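Local coordinates for peptidase M16 domain protein (Alicyclobacillus acidocaldarius subsp. acidocaldarius DSM 446, PDB 4XEA), which probably hydrolyses peptide bonds as a metallopeptidase of the M16 family, and carries nickel in its metal site in this crystal, at residues G262-A274 / Y377-V390. Numbering follows the deposited sequence.
Sequences GAFGSNLIEQDTA and YFLRGAEAFAFADV
Gly265, leading into helix 265-283, meets Gly381 with their CA atoms 4.0 Å apart, a worked example of how a Schellman motif lets one helix end dock on the chain entering another helix. The motif closes helix 367-379 through bonds from Ala382 N to Tyr377 O and from Gly381 N to Phe378 O. Its turn leaves Arg380 O to accept a nearly straight bond from Gly265 N, beside a second one from Asn311 ND2. A side chain on Gly381 would collide with Phe264 and Gly265, and a CB on Gly265 would sit tight against Gly381 O, so two glycines allow the backbones this proximity.

The tight part is built round Ile269. Its CG1 lies over one face of the Tyr377 ring, a CH-pi contact 4.1 Å from the centroid, while CD1 continues to Ala382 CB and to the edge of the Phe385 ring. With CG2 anti to the backbone N (CG1 at chi1 -72°), the other branch faces Val390 CG2 of helix 387-396. Leu268 CD2 presses on the rim of the tyrosine, in the ring plane, 3.8 Å from Tyr377 CE1. A phenylalanine in place of Tyr377 would probably keep much of this apolar packing but leave Asp272 OD2 without its hydroxyl donor.

Toward solvent the contact thins to fewer partners, though exposed Phe264 still makes a close CH-pi contact, one ring face over Gly381 CA. Arg380 offers Leu268 CD1 only its aliphatic portion, its extended chain carrying NE to a salt bridge with Asp93. At the partly exposed polar margin, the Asp272 carboxylate and the Tyr377 ring stand 65° apart. Tyr377 OH donates to Asp272 OD2 at 2.8 Å, arriving on the anti side, somewhat out of the carboxylate plane.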
loop_
_atom_site.group_PDB
_atom_site.type_symbol
_atom_site.label_atom_id
_atom_site.label_comp_id
_atom_site.label_asym_id
_atom_site.label_seq_id
_atom_site.Cartn_x
_atom_site.Cartn_y
_atom_site.Cartn_z
ATOM N N GLY A 262 -28.344 9.482 -1.744
ATOM C CA GLY A 262 -27.100 9.814 -1.076
ATOM C C GLY A 262 -27.379 10.450 0.296
ATOM O O GLY A 262 -28.513 10.461 0.756
ATOM N N ALA A 263 -26.331 10.951 0.948
ATOM C CA ALA A 263 -26.443 11.594 2.251
ATOM C C ALA A 263 -25.451 12.758 2.309
ATOM O O ALA A 263 -24.527 12.854 1.458
ATOM C CB ALA A 263 -26.194 10.551 3.377
ATOM N N PHE A 264 -25.638 13.624 3.303
ATOM C CA PHE A 264 -24.931 14.894 3.452
ATOM C C PHE A 264 -24.377 15.057 4.851
ATOM O O PHE A 264 -25.027 14.729 5.836
ATOM C CB PHE A 264 -25.953 16.017 3.187
ATOM C CG PHE A 264 -25.398 17.397 3.258
ATOM C CD1 PHE A 264 -25.441 18.122 4.449
ATOM C CD2 PHE A 264 -24.880 18.018 2.111
ATOM C CE1 PHE A 264 -24.922 19.426 4.502
ATOM C CE2 PHE A 264 -24.378 19.347 2.166
ATOM C CZ PHE A 264 -24.400 20.025 3.340
ATOM N N GLY A 265 -23.163 15.584 4.953
ATOM C CA GLY A 265 -22.639 16.057 6.221
ATOM C C GLY A 265 -22.610 15.044 7.364
ATOM O O GLY A 265 -22.083 13.941 7.210
ATOM N N SER A 266 -23.158 15.441 8.506
ATOM C CA SER A 266 -23.127 14.607 9.693
ATOM C C SER A 266 -23.931 13.302 9.456
ATOM O O SER A 266 -23.580 12.237 10.003
ATOM C CB SER A 266 -23.638 15.381 10.918
ATOM O OG SER A 266 -25.053 15.472 10.811
ATOM N N ASN A 267 -24.978 13.344 8.632
ATOM C CA ASN A 267 -25.720 12.123 8.308
ATOM C C ASN A 267 -24.853 11.115 7.497
ATOM O O ASN A 267 -24.947 9.885 7.656
ATOM C CB ASN A 267 -26.996 12.454 7.523
ATOM C CG ASN A 267 -28.075 13.170 8.372
ATOM O OD1 ASN A 267 -28.157 13.018 9.593
ATOM N ND2 ASN A 267 -28.906 13.952 7.702
ATOM N N LEU A 268 -24.044 11.651 6.600
ATOM C CA LEU A 268 -23.175 10.857 5.770
ATOM C C LEU A 268 -22.078 10.229 6.614
ATOM O O LEU A 268 -21.779 9.040 6.468
ATOM C CB LEU A 268 -22.569 11.719 4.668
ATOM C CG LEU A 268 -21.566 11.017 3.743
ATOM C CD1 LEU A 268 -21.702 11.535 2.306
ATOM C CD2 LEU A 268 -20.173 11.251 4.255
ATOM N N ILE A 269 -21.502 11.019 7.513
ATOM C CA ILE A 269 -20.459 10.540 8.436
ATOM C C ILE A 269 -21.005 9.379 9.258
ATOM O O ILE A 269 -20.323 8.349 9.469
ATOM C CB ILE A 269 -19.939 11.644 9.376
ATOM C CG1 ILE A 269 -19.062 12.698 8.643
ATOM C CG2 ILE A 269 -19.147 11.020 10.546
ATOM C CD1 ILE A 269 -18.874 14.083 9.403
ATOM N N GLU A 270 -22.218 9.541 9.775
ATOM C CA GLU A 270 -22.788 8.504 10.634
ATOM C C GLU A 270 -23.051 7.216 9.840
ATOM O O GLU A 270 -22.790 6.106 10.305
ATOM C CB GLU A 270 -24.086 9.021 11.306
ATOM C CG GLU A 270 -24.635 8.140 12.434
ATOM C CD GLU A 270 -25.406 6.902 11.941
ATOM O OE1 GLU A 270 -25.804 6.880 10.748
ATOM O OE2 GLU A 270 -25.609 5.962 12.757
ATOM N N GLN A 271 -23.629 7.360 8.669
ATOM C CA GLN A 271 -24.027 6.183 7.869
ATOM C C GLN A 271 -22.786 5.432 7.330
ATOM O O GLN A 271 -22.749 4.208 7.323
ATOM C CB GLN A 271 -24.921 6.641 6.731
ATOM C CG GLN A 271 -25.601 5.534 5.955
ATOM C CD GLN A 271 -26.663 6.088 5.045
ATOM O OE1 GLN A 271 -27.652 6.634 5.512
ATOM N NE2 GLN A 271 -26.471 5.950 3.753
ATOM N N ASP A 272 -21.786 6.186 6.888
ATOM C CA ASP A 272 -20.498 5.615 6.431
ATOM C C ASP A 272 -19.763 4.854 7.576
ATOM O O ASP A 272 -19.263 3.721 7.398
ATOM C CB ASP A 272 -19.640 6.744 5.858
ATOM C CG ASP A 272 -18.440 6.256 5.036
ATOM O OD1 ASP A 272 -18.468 5.158 4.442
ATOM O OD2 ASP A 272 -17.447 7.022 4.977
ATOM N N THR A 273 -19.737 5.460 8.758
ATOM C CA THR A 273 -19.085 4.846 9.900
ATOM C C THR A 273 -19.823 3.586 10.331
ATOM O O THR A 273 -19.211 2.548 10.551
ATOM C CB THR A 273 -18.984 5.821 11.075
ATOM O OG1 THR A 273 -18.255 6.963 10.634
ATOM C CG2 THR A 273 -18.240 5.198 12.242
ATOM N N ALA A 274 -21.141 3.683 10.386
ATOM C CA ALA A 274 -21.968 2.556 10.724
ATOM C C ALA A 274 -21.769 1.372 9.743
ATOM O O ALA A 274 -21.716 0.227 10.167
ATOM C CB ALA A 274 -23.433 2.968 10.772
ATOM N N TYR A 377 -14.703 14.543 3.950
ATOM C CA TYR A 377 -15.901 14.821 4.742
ATOM C C TYR A 377 -16.339 16.285 4.655
ATOM O O TYR A 377 -17.532 16.585 4.621
ATOM C CB TYR A 377 -15.704 14.384 6.200
ATOM C CG TYR A 377 -15.708 12.854 6.378
ATOM C CD1 TYR A 377 -16.746 12.093 5.822
ATOM C CD2 TYR A 377 -14.715 12.174 7.087
ATOM C CE1 TYR A 377 -16.803 10.747 5.954
ATOM C CE2 TYR A 377 -14.784 10.759 7.254
ATOM C CZ TYR A 377 -15.839 10.076 6.659
ATOM O OH TYR A 377 -16.004 8.706 6.723
ATOM N N PHE A 378 -15.377 17.208 4.643
ATOM C CA PHE A 378 -15.719 18.630 4.449
ATOM C C PHE A 378 -16.485 18.870 3.151
ATOM O O PHE A 378 -17.584 19.443 3.149
ATOM C CB PHE A 378 -14.468 19.529 4.515
ATOM C CG PHE A 378 -14.779 20.952 4.169
ATOM C CD1 PHE A 378 -15.288 21.804 5.121
ATOM C CD2 PHE A 378 -14.633 21.387 2.861
ATOM C CE1 PHE A 378 -15.630 23.128 4.784
ATOM C CE2 PHE A 378 -14.999 22.678 2.492
ATOM C CZ PHE A 378 -15.505 23.546 3.435
ATOM N N LEU A 379 -15.958 18.381 2.043
ATOM C CA LEU A 379 -16.557 18.623 0.750
ATOM C C LEU A 379 -17.947 17.938 0.579
ATOM O O LEU A 379 -18.821 18.466 -0.116
ATOM C CB LEU A 379 -15.621 18.227 -0.381
ATOM C CG LEU A 379 -14.337 19.069 -0.569
ATOM C CD1 LEU A 379 -13.500 18.504 -1.728
ATOM C CD2 LEU A 379 -14.672 20.569 -0.827
ATOM N N ARG A 380 -18.145 16.825 1.280
ATOM C CA ARG A 380 -19.423 16.119 1.305
ATOM C C ARG A 380 -20.438 16.699 2.302
ATOM O O ARG A 380 -21.498 16.093 2.547
ATOM C CB ARG A 380 -19.140 14.647 1.623
ATOM C CG ARG A 380 -18.683 13.917 0.342
ATOM C CD ARG A 380 -18.106 12.524 0.653
ATOM N NE ARG A 380 -17.506 11.988 -0.562
ATOM C CZ ARG A 380 -16.691 10.936 -0.664
ATOM N NH1 ARG A 380 -16.398 10.170 0.389
ATOM N NH2 ARG A 380 -16.198 10.626 -1.861
ATOM N N GLY A 381 -20.089 17.842 2.925
ATOM C CA GLY A 381 -21.051 18.676 3.608
ATOM C C GLY A 381 -20.795 18.909 5.079
ATOM O O GLY A 381 -21.551 19.662 5.686
ATOM N N ALA A 382 -19.775 18.280 5.660
ATOM C CA ALA A 382 -19.462 18.503 7.077
ATOM C C ALA A 382 -18.615 19.766 7.163
ATOM O O ALA A 382 -17.415 19.722 7.285
ATOM C CB ALA A 382 -18.772 17.301 7.670
ATOM N N GLU A 383 -19.302 20.896 7.042
ATOM C CA GLU A 383 -18.698 22.220 6.876
ATOM C C GLU A 383 -17.846 22.591 8.101
ATOM O O GLU A 383 -16.886 23.331 7.981
ATOM C CB GLU A 383 -19.829 23.242 6.563
ATOM C CG GLU A 383 -19.401 24.691 6.153
ATOM C CD GLU A 383 -18.938 24.807 4.695
ATOM O OE1 GLU A 383 -19.303 23.955 3.851
ATOM O OE2 GLU A 383 -18.184 25.757 4.400
ATOM N N ALA A 384 -18.161 22.012 9.261
ATOM C CA ALA A 384 -17.379 22.178 10.478
ATOM C C ALA A 384 -16.753 20.856 10.944
ATOM O O ALA A 384 -16.701 20.564 12.141
ATOM C CB ALA A 384 -18.271 22.820 11.603
ATOM N N PHE A 385 -16.266 20.066 9.996
ATOM C CA PHE A 385 -15.819 18.704 10.292
ATOM C C PHE A 385 -14.792 18.660 11.410
ATOM O O PHE A 385 -13.967 19.570 11.527
ATOM C CB PHE A 385 -15.164 18.062 9.065
ATOM C CG PHE A 385 -14.625 16.689 9.331
ATOM C CD1 PHE A 385 -15.498 15.626 9.531
ATOM C CD2 PHE A 385 -13.250 16.461 9.405
ATOM C CE1 PHE A 385 -15.025 14.370 9.783
ATOM C CE2 PHE A 385 -12.751 15.195 9.686
ATOM C CZ PHE A 385 -13.635 14.141 9.853
ATOM N N ALA A 386 -14.847 17.608 12.231
ATOM C CA ALA A 386 -13.816 17.339 13.218
ATOM C C ALA A 386 -13.716 15.815 13.323
ATOM O O ALA A 386 -14.726 15.136 13.298
ATOM C CB ALA A 386 -14.182 17.954 14.576
ATOM N N PHE A 387 -12.509 15.290 13.428
ATOM C CA PHE A 387 -12.336 13.844 13.638
ATOM C C PHE A 387 -13.022 13.321 14.916
ATOM O O PHE A 387 -13.458 12.159 14.970
ATOM C CB PHE A 387 -10.844 13.464 13.620
ATOM C CG PHE A 387 -10.270 13.433 12.243
ATOM C CD1 PHE A 387 -10.679 12.462 11.349
ATOM C CD2 PHE A 387 -9.370 14.392 11.820
ATOM C CE1 PHE A 387 -10.208 12.441 10.063
ATOM C CE2 PHE A 387 -8.889 14.364 10.518
ATOM C CZ PHE A 387 -9.332 13.393 9.648
ATOM N N ALA A 388 -13.148 14.176 15.929
ATOM C CA ALA A 388 -13.895 13.820 17.124
ATOM C C ALA A 388 -15.302 13.405 16.765
ATOM O O ALA A 388 -15.933 12.662 17.524
ATOM C CB ALA A 388 -13.926 14.996 18.147
ATOM N N ASP A 389 -15.803 13.905 15.635
ATOM C CA ASP A 389 -17.146 13.580 15.176
ATOM C C ASP A 389 -17.215 12.083 14.808
ATOM O O ASP A 389 -18.225 11.424 15.083
ATOM C CB ASP A 389 -17.571 14.398 13.929
ATOM C CG ASP A 389 -17.684 15.924 14.174
ATOM O OD1 ASP A 389 -17.778 16.384 15.331
ATOM O OD2 ASP A 389 -17.733 16.644 13.134
ATOM N N VAL A 390 -16.170 11.578 14.148
ATOM C CA VAL A 390 -16.092 10.175 13.744
ATOM C C VAL A 390 -15.926 9.306 14.989
ATOM O O VAL A 390 -16.706 8.392 15.233
ATOM C CB VAL A 390 -14.938 9.933 12.734
ATOM C CG1 VAL A 390 -14.774 8.436 12.356
ATOM C CG2 VAL A 390 -15.170 10.771 11.490
#